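Local coordinates for protein glycerol trinitrate reductase (Agrobacterium tumefaciens, PDB 5EPD) that probably reduces nitrate esters such as glycerol trinitrate with an FMN cofactor, as an Old Yellow Enzyme family flavoprotein, captured here without its flavin, at residues 249-254 / 265-270; 302-305 / 310-313; 202-207 / 256-261. One frame throughout, in Å; residues are numbered along the deposited sequence.

Interaction 1. Residues 249-254 / 265-270; sequences ISPVSP and TQYDYI
Pro251 sets its CA over one face of the Tyr267 ring in a CH-pi contact: the atom stands 3.9 Å from the ring centroid and only 11° off the ring normal, so CA sits over the middle of the ring. The proline ring carries the contact inward, with CB 4.1 Å from CG of Tyr267 and CG equally near the inner end of the aromatic ring. The opposite face is covered from within the helix, where Ile270 CD1 lies nearer the rim, leaving the tyrosine sandwiched between its own helix and the loop.

Apolar contact continues with Ile249, the last residue of strand 245-249. Its CD1 comes within 3.8 Å of Tyr267 CD2, while CB lies 3.8 Å from Tyr267 CE2, and the two side chains run antiparallel. A chi1 of 63° tucks CG1 of Ile249 over the backbone, between its N and C, which carries CD1 to CD2 of the ring. This is the beta-alpha connection of a TIM barrel: the loop leaving the fifth strand folds back on helix 263-276, and Leu303 of helix 300-306 touches both Pro251 and Tyr267.

The polar link runs through water. Water 1 accepts a hydrogen bond from Tyr267 OH at 2.6 Å and another from Ser250 N at 3.1 Å, joining the phenol to the backbone just beyond the strand. The CB of Ser250 is directed away from the helix, and its OG accepts a hydrogen bond from the backbone N of Asn199, while Lys208 NZ reaches Ser250 O.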
# COMPACT_ATOMS: atom_id res chain seq x y z
N ILE A 249 -1.36 -7.90 -1.06
CA ILE A 249 -2.29 -8.76 -0.30
C ILE A 249 -1.67 -9.26 1.00
O ILE A 249 -0.45 -9.32 1.15
CB ILE A 249 -2.72 -10.02 -1.10
CG1 ILE A 249 -1.50 -10.90 -1.39
CG2 ILE A 249 -3.42 -9.60 -2.38
CD1 ILE A 249 -1.76 -12.16 -2.19
N SER A 250 -2.52 -9.65 1.92
CA SER A 250 -2.12 -10.13 3.23
C SER A 250 -3.01 -11.33 3.59
O SER A 250 -4.02 -11.15 4.32
CB SER A 250 -2.32 -9.00 4.25
OG SER A 250 -3.69 -8.58 4.33
N PRO A 251 -2.70 -12.53 3.06
CA PRO A 251 -3.54 -13.73 3.24
C PRO A 251 -3.92 -14.03 4.69
O PRO A 251 -5.09 -14.31 4.98
CB PRO A 251 -2.65 -14.85 2.69
CG PRO A 251 -1.85 -14.19 1.64
CD PRO A 251 -1.53 -12.82 2.20
N VAL A 252 -2.94 -13.96 5.59
CA VAL A 252 -3.14 -14.26 6.99
C VAL A 252 -3.30 -12.97 7.79
O VAL A 252 -2.37 -12.20 7.94
CB VAL A 252 -1.96 -15.07 7.54
CG1 VAL A 252 -2.23 -15.51 8.97
CG2 VAL A 252 -1.69 -16.28 6.65
N SER A 253 -4.51 -12.73 8.29
CA SER A 253 -4.77 -11.52 9.08
C SER A 253 -4.02 -11.61 10.42
O SER A 253 -3.68 -12.71 10.86
CB SER A 253 -6.28 -11.38 9.36
OG SER A 253 -7.07 -11.60 8.18
N PRO A 254 -3.77 -10.47 11.06
CA PRO A 254 -3.32 -10.57 12.44
C PRO A 254 -4.49 -10.99 13.33
O PRO A 254 -5.61 -11.21 12.82
CB PRO A 254 -2.87 -9.14 12.77
CG PRO A 254 -3.74 -8.28 11.92
CD PRO A 254 -3.98 -9.07 10.65
N THR A 265 -7.25 -21.52 0.02
CA THR A 265 -8.16 -21.63 -1.12
C THR A 265 -8.45 -20.24 -1.69
O THR A 265 -8.41 -20.03 -2.91
CB THR A 265 -9.50 -22.28 -0.71
OG1 THR A 265 -9.23 -23.55 -0.09
CG2 THR A 265 -10.40 -22.48 -1.92
N GLN A 266 -8.74 -19.30 -0.79
CA GLN A 266 -9.11 -17.95 -1.18
C GLN A 266 -8.00 -17.30 -2.00
O GLN A 266 -8.28 -16.66 -3.04
CB GLN A 266 -9.44 -17.10 0.05
CG GLN A 266 -10.03 -15.72 -0.24
CD GLN A 266 -11.38 -15.77 -0.96
OE1 GLN A 266 -12.42 -16.12 -0.36
NE2 GLN A 266 -11.37 -15.40 -2.25
N TYR A 267 -6.75 -17.45 -1.53
CA TYR A 267 -5.63 -16.66 -2.11
C TYR A 267 -4.87 -17.39 -3.22
O TYR A 267 -4.22 -16.73 -4.03
CB TYR A 267 -4.70 -16.09 -1.02
CG TYR A 267 -5.30 -14.85 -0.38
CD1 TYR A 267 -6.22 -14.96 0.67
CD2 TYR A 267 -4.99 -13.58 -0.84
CE1 TYR A 267 -6.82 -13.84 1.23
CE2 TYR A 267 -5.58 -12.44 -0.29
CZ TYR A 267 -6.50 -12.59 0.74
OH TYR A 267 -7.10 -11.50 1.31
N ASP A 268 -4.96 -18.72 -3.25
CA ASP A 268 -4.56 -19.49 -4.43
C ASP A 268 -5.42 -19.08 -5.63
O ASP A 268 -4.89 -18.88 -6.74
CB ASP A 268 -4.75 -21.00 -4.22
CG ASP A 268 -3.73 -21.60 -3.29
OD1 ASP A 268 -2.70 -20.94 -2.98
OD2 ASP A 268 -3.96 -22.74 -2.86
N TYR A 269 -6.73 -18.98 -5.40
CA TYR A 269 -7.67 -18.51 -6.42
C TYR A 269 -7.33 -17.10 -6.93
O TYR A 269 -7.14 -16.89 -8.15
CB TYR A 269 -9.12 -18.52 -5.91
CG TYR A 269 -10.08 -18.02 -6.97
CD1 TYR A 269 -10.45 -18.85 -8.03
CD2 TYR A 269 -10.57 -16.70 -6.96
CE1 TYR A 269 -11.31 -18.40 -9.03
CE2 TYR A 269 -11.43 -16.24 -7.96
CZ TYR A 269 -11.80 -17.10 -9.00
OH TYR A 269 -12.66 -16.70 -10.02
N ILE A 270 -7.27 -16.16 -5.99
CA ILE A 270 -6.94 -14.75 -6.28
C ILE A 270 -5.62 -14.62 -7.04
O ILE A 270 -5.54 -13.88 -8.02
CB ILE A 270 -6.94 -13.87 -5.00
CG1 ILE A 270 -8.38 -13.55 -4.59
CG2 ILE A 270 -6.18 -12.55 -5.21
CD1 ILE A 270 -8.57 -13.32 -3.11
O HOH W 1 -5.57 -9.41 1.60

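Interaction 2. Residues 302-305 / 310-313; sequences SLRR and TYIA
Leu303 and Arg304 of helix 300-306 meet one aromatic residue, Tyr311, on strand 310-313, the seventh strand of the TIM barrel. The helix follows the sixth strand, 281-284, and leads into the seventh, so the contact belongs to an alpha-beta step of the barrel. Leu303 comes first. Its CB approaches the edge of the Tyr311 ring, near the ring plane, at 4.5 Å from CE2, a loose touch. Leu303 also packs on Asp268 and Val271 of helix 263-276.

Arg304 carries most of the contact. Its backbone supplies the first part, with CA 3.9 Å from Tyr311 CD2 and N 4.0 Å from Tyr311 CE2. The side chain then leaves with CG anti to the backbone N (chi1 176°) and bends at the next bond (chi2 48°), which brings CD to 4.1 Å from both CB and CD2 of Tyr311. Beyond the bend the guanidinium lies with one face against the tyrosine methylene: NH1 is 3.7 Å from Tyr311 CB. The guanidinium and ring planes are 46° apart, so the arginine crosses the tyrosine obliquely at its CB end instead of lying flat on the aromatic face.

No hydrogen bond links the two segments directly: the contact is van der Waals in nature, the arginine giving its methylenes and the face of its guanidinium. The polar ends turn elsewhere: Arg304 NH2 forms a salt bridge with Asp332 and a hydrogen bond to Gly329 O, and Tyr311 OH hydrogen-bonds to the Glu286 carboxylate. The other carboxylate oxygen of Asp332 accepts from Tyr311 N, so one negative group serves helix side chain and strand backbone together and probably steadies the guanidinium in this partly exposed position.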
# COMPACT_ATOMS: atom_id res chain seq x y z
N SER A 302 2.95 -21.71 -2.66
CA SER A 302 1.82 -21.88 -3.56
C SER A 302 1.62 -20.61 -4.37
O SER A 302 1.54 -20.68 -5.60
CB SER A 302 0.54 -22.23 -2.79
OG SER A 302 -0.61 -22.32 -3.64
N LEU A 303 1.53 -19.47 -3.68
CA LEU A 303 1.26 -18.17 -4.33
C LEU A 303 2.40 -17.77 -5.25
O LEU A 303 2.18 -17.32 -6.40
CB LEU A 303 1.06 -17.06 -3.28
CG LEU A 303 -0.03 -17.25 -2.21
CD1 LEU A 303 -0.20 -15.95 -1.44
CD2 LEU A 303 -1.34 -17.71 -2.81
N ARG A 304 3.60 -17.92 -4.71
CA ARG A 304 4.84 -17.78 -5.48
C ARG A 304 4.86 -18.63 -6.76
O ARG A 304 5.24 -18.14 -7.83
CB ARG A 304 6.02 -18.17 -4.57
CG ARG A 304 7.37 -18.16 -5.24
CD ARG A 304 7.59 -16.89 -6.03
NE ARG A 304 9.00 -16.54 -6.11
CZ ARG A 304 9.51 -15.67 -6.98
NH1 ARG A 304 8.73 -15.09 -7.89
NH2 ARG A 304 10.82 -15.41 -6.95
N ARG A 305 4.45 -19.89 -6.66
CA ARG A 305 4.37 -20.76 -7.83
C ARG A 305 3.33 -20.27 -8.84
O ARG A 305 3.58 -20.24 -10.04
CB ARG A 305 4.06 -22.18 -7.39
CG ARG A 305 5.30 -23.00 -7.13
CD ARG A 305 4.97 -24.41 -6.69
NE ARG A 305 5.30 -24.58 -5.28
CZ ARG A 305 4.42 -24.78 -4.30
NH1 ARG A 305 4.87 -24.90 -3.05
NH2 ARG A 305 3.11 -24.86 -4.54
N THR A 310 6.97 -10.82 -10.82
CA THR A 310 7.57 -10.43 -9.54
C THR A 310 6.74 -10.69 -8.27
O THR A 310 5.53 -10.42 -8.21
CB THR A 310 7.94 -8.94 -9.56
OG1 THR A 310 8.71 -8.69 -10.74
CG2 THR A 310 8.72 -8.52 -8.31
N TYR A 311 7.43 -11.21 -7.26
CA TYR A 311 6.87 -11.37 -5.91
C TYR A 311 7.69 -10.40 -5.03
O TYR A 311 8.92 -10.46 -4.97
CB TYR A 311 7.02 -12.82 -5.47
CG TYR A 311 6.39 -13.22 -4.15
CD1 TYR A 311 6.92 -12.81 -2.91
CD2 TYR A 311 5.31 -14.11 -4.12
CE1 TYR A 311 6.36 -13.25 -1.70
CE2 TYR A 311 4.74 -14.55 -2.93
CZ TYR A 311 5.26 -14.14 -1.72
OH TYR A 311 4.66 -14.61 -0.57
N ILE A 312 6.99 -9.44 -4.42
CA ILE A 312 7.59 -8.60 -3.41
C ILE A 312 7.18 -9.15 -2.05
O ILE A 312 5.98 -9.20 -1.71
CB ILE A 312 7.11 -7.14 -3.52
CG1 ILE A 312 7.34 -6.62 -4.94
CG2 ILE A 312 7.82 -6.28 -2.47
CD1 ILE A 312 6.92 -5.18 -5.16
N ALA A 313 8.17 -9.58 -1.27
CA ALA A 313 7.94 -10.07 0.08
C ALA A 313 8.14 -8.98 1.15
O ALA A 313 9.07 -8.15 1.08
CB ALA A 313 8.85 -11.26 0.34

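Interaction 3. Residues 202-207 / 256-261; sequences LLEQFA and NGISCS
Ile258, in the long loop between strand 245-249 and helix 263-276 of the TIM barrel, presses its CD1 methyl against the short helix 202-207, which follows the fourth barrel strand. The contact thus joins segments that follow neighbouring strands of the barrel. Its tight part is one methyl group that meets two consecutive helix residues. CD1 lies 3.8 Å from Gln205 CA and 3.9 Å from Gln205 CG, and the glutamine stands roughly perpendicular to the isoleucine. Ile258 reaches this far because CG1 is anti to its own carbonyl carbon (chi1 -48°) and the chain is extended from there to CD1 (chi2 -173°).

Beside it, Glu204 is laid antiparallel to the isoleucine. The chain is stretched through CG, with CG anti to the backbone N (chi1 -178°), and brings OE1 alongside CG1 and CD1. Glu204 OE2 makes a salt bridge with Lys208, and OE1 a weak hydrogen bond with Gly200 N. The Gln205 amide is likewise committed elsewhere: NE2 donates to the carbonyls of Gly200 and Val124, while OE1 accepts from Arg126 N. These bonds fix the rotation of the amide and leave the aliphatic part of Gln205 to meet the methyl.

The loose side belongs to the loop. Asn256, Ser259 and Ser261 are exposed and do not touch the helix segment, and Asn256 is poorly ordered. No hydrogen bond crosses between the segments; the nearest polar atom of the helix segment to the methyl is Glu204 OE1, 3.8 Å from Ile258 CD1.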
# COMPACT_ATOMS: atom_id res chain seq x y z
N LEU A 202 -11.06 -2.08 2.05
CA LEU A 202 -12.30 -2.43 1.32
C LEU A 202 -12.20 -3.77 0.60
O LEU A 202 -13.08 -4.66 0.74
CB LEU A 202 -12.68 -1.35 0.31
CG LEU A 202 -14.01 -1.58 -0.44
CD1 LEU A 202 -15.20 -1.63 0.50
CD2 LEU A 202 -14.25 -0.50 -1.49
N LEU A 203 -11.14 -3.91 -0.18
CA LEU A 203 -11.09 -5.03 -1.11
C LEU A 203 -10.90 -6.34 -0.36
O LEU A 203 -11.39 -7.37 -0.81
CB LEU A 203 -10.01 -4.81 -2.18
CG LEU A 203 -10.03 -3.46 -2.92
CD1 LEU A 203 -8.90 -3.35 -3.95
CD2 LEU A 203 -11.40 -3.22 -3.54
N GLU A 204 -10.17 -6.30 0.77
CA GLU A 204 -9.97 -7.48 1.62
C GLU A 204 -11.26 -7.78 2.41
O GLU A 204 -11.58 -8.95 2.71
CB GLU A 204 -8.78 -7.32 2.58
CG GLU A 204 -8.54 -8.59 3.44
CD GLU A 204 -7.42 -8.48 4.47
OE1 GLU A 204 -7.60 -7.80 5.52
OE2 GLU A 204 -6.37 -9.12 4.27
N GLN A 205 -12.01 -6.73 2.75
CA GLN A 205 -13.27 -6.93 3.45
C GLN A 205 -14.16 -7.82 2.60
O GLN A 205 -14.89 -8.64 3.12
CB GLN A 205 -13.98 -5.60 3.73
CG GLN A 205 -13.45 -4.83 4.90
CD GLN A 205 -13.67 -3.34 4.73
OE1 GLN A 205 -14.77 -2.89 4.36
NE2 GLN A 205 -12.63 -2.55 5.00
N PHE A 206 -14.10 -7.61 1.28
CA PHE A 206 -14.87 -8.40 0.32
C PHE A 206 -14.30 -9.81 0.19
O PHE A 206 -15.06 -10.77 0.13
CB PHE A 206 -14.89 -7.72 -1.07
CG PHE A 206 -16.04 -6.77 -1.28
CD1 PHE A 206 -15.97 -5.45 -0.85
CD2 PHE A 206 -17.21 -7.19 -1.92
CE1 PHE A 206 -17.02 -4.57 -1.05
CE2 PHE A 206 -18.27 -6.31 -2.11
CZ PHE A 206 -18.17 -4.99 -1.69
N ALA A 207 -12.97 -9.91 0.11
CA ALA A 207 -12.27 -11.16 -0.05
C ALA A 207 -12.42 -12.17 1.11
O ALA A 207 -12.49 -13.38 0.89
CB ALA A 207 -10.79 -10.87 -0.29
N ASN A 256 -6.36 -9.32 15.51
CA ASN A 256 -7.50 -8.39 15.45
C ASN A 256 -7.90 -7.99 14.01
O ASN A 256 -8.65 -7.01 13.82
CB ASN A 256 -7.16 -7.13 16.25
CG ASN A 256 -6.20 -6.22 15.50
OD1 ASN A 256 -5.43 -6.67 14.64
ND2 ASN A 256 -6.26 -4.93 15.81
N GLY A 257 -7.40 -8.72 13.01
CA GLY A 257 -7.82 -8.51 11.62
C GLY A 257 -9.14 -9.20 11.28
O GLY A 257 -9.96 -9.48 12.17
N ILE A 258 -9.33 -9.49 10.00
CA ILE A 258 -10.57 -10.07 9.51
C ILE A 258 -10.48 -11.60 9.53
O ILE A 258 -9.59 -12.19 8.93
CB ILE A 258 -10.89 -9.61 8.07
CG1 ILE A 258 -10.74 -8.08 7.93
CG2 ILE A 258 -12.30 -10.06 7.68
CD1 ILE A 258 -11.19 -7.49 6.60
N SER A 259 -11.42 -12.27 10.20
CA SER A 259 -11.43 -13.74 10.18
C SER A 259 -11.61 -14.19 8.72
O SER A 259 -12.25 -13.49 7.91
CB SER A 259 -12.48 -14.35 11.14
OG SER A 259 -13.83 -14.24 10.68
N CYS A 260 -10.97 -15.31 8.42
CA CYS A 260 -10.96 -15.91 7.09
C CYS A 260 -10.84 -17.44 7.28
O CYS A 260 -9.76 -17.94 7.59
CB CYS A 260 -9.80 -15.36 6.23
SG CYS A 260 -9.66 -16.13 4.60
N SER A 261 -11.97 -18.14 7.12
CA SER A 261 -12.07 -19.61 7.26
C SER A 261 -11.06 -20.45 6.50
O SER A 261 -10.67 -21.50 6.99
CB SER A 261 -13.45 -20.11 6.81
OG SER A 261 -14.47 -19.50 7.56

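In the fold
All three contacts are made on the outside or at the loop end of one eight-stranded barrel. Interactions 1 and 3 interleave along the sequence, since residues 249-254 and 256-261 belong to the same loop; their centres are about 9 Å apart, and Ser253 OG makes a probable hydrogen bond to Ile258 O. Interaction 2 follows later in the chain, its centre about 12 Å from that of interaction 1, which it meets where Asp268 OD1 lies 2.6 Å from Ser302 OG in a probable hydrogen bond. Interactions 2 and 3, centres about 20 Å apart, do not touch. Through Tyr267, helix 263-276 packs against both helix 202-207 and helix 300-306, so the layers after strands four to six are in mutual contact.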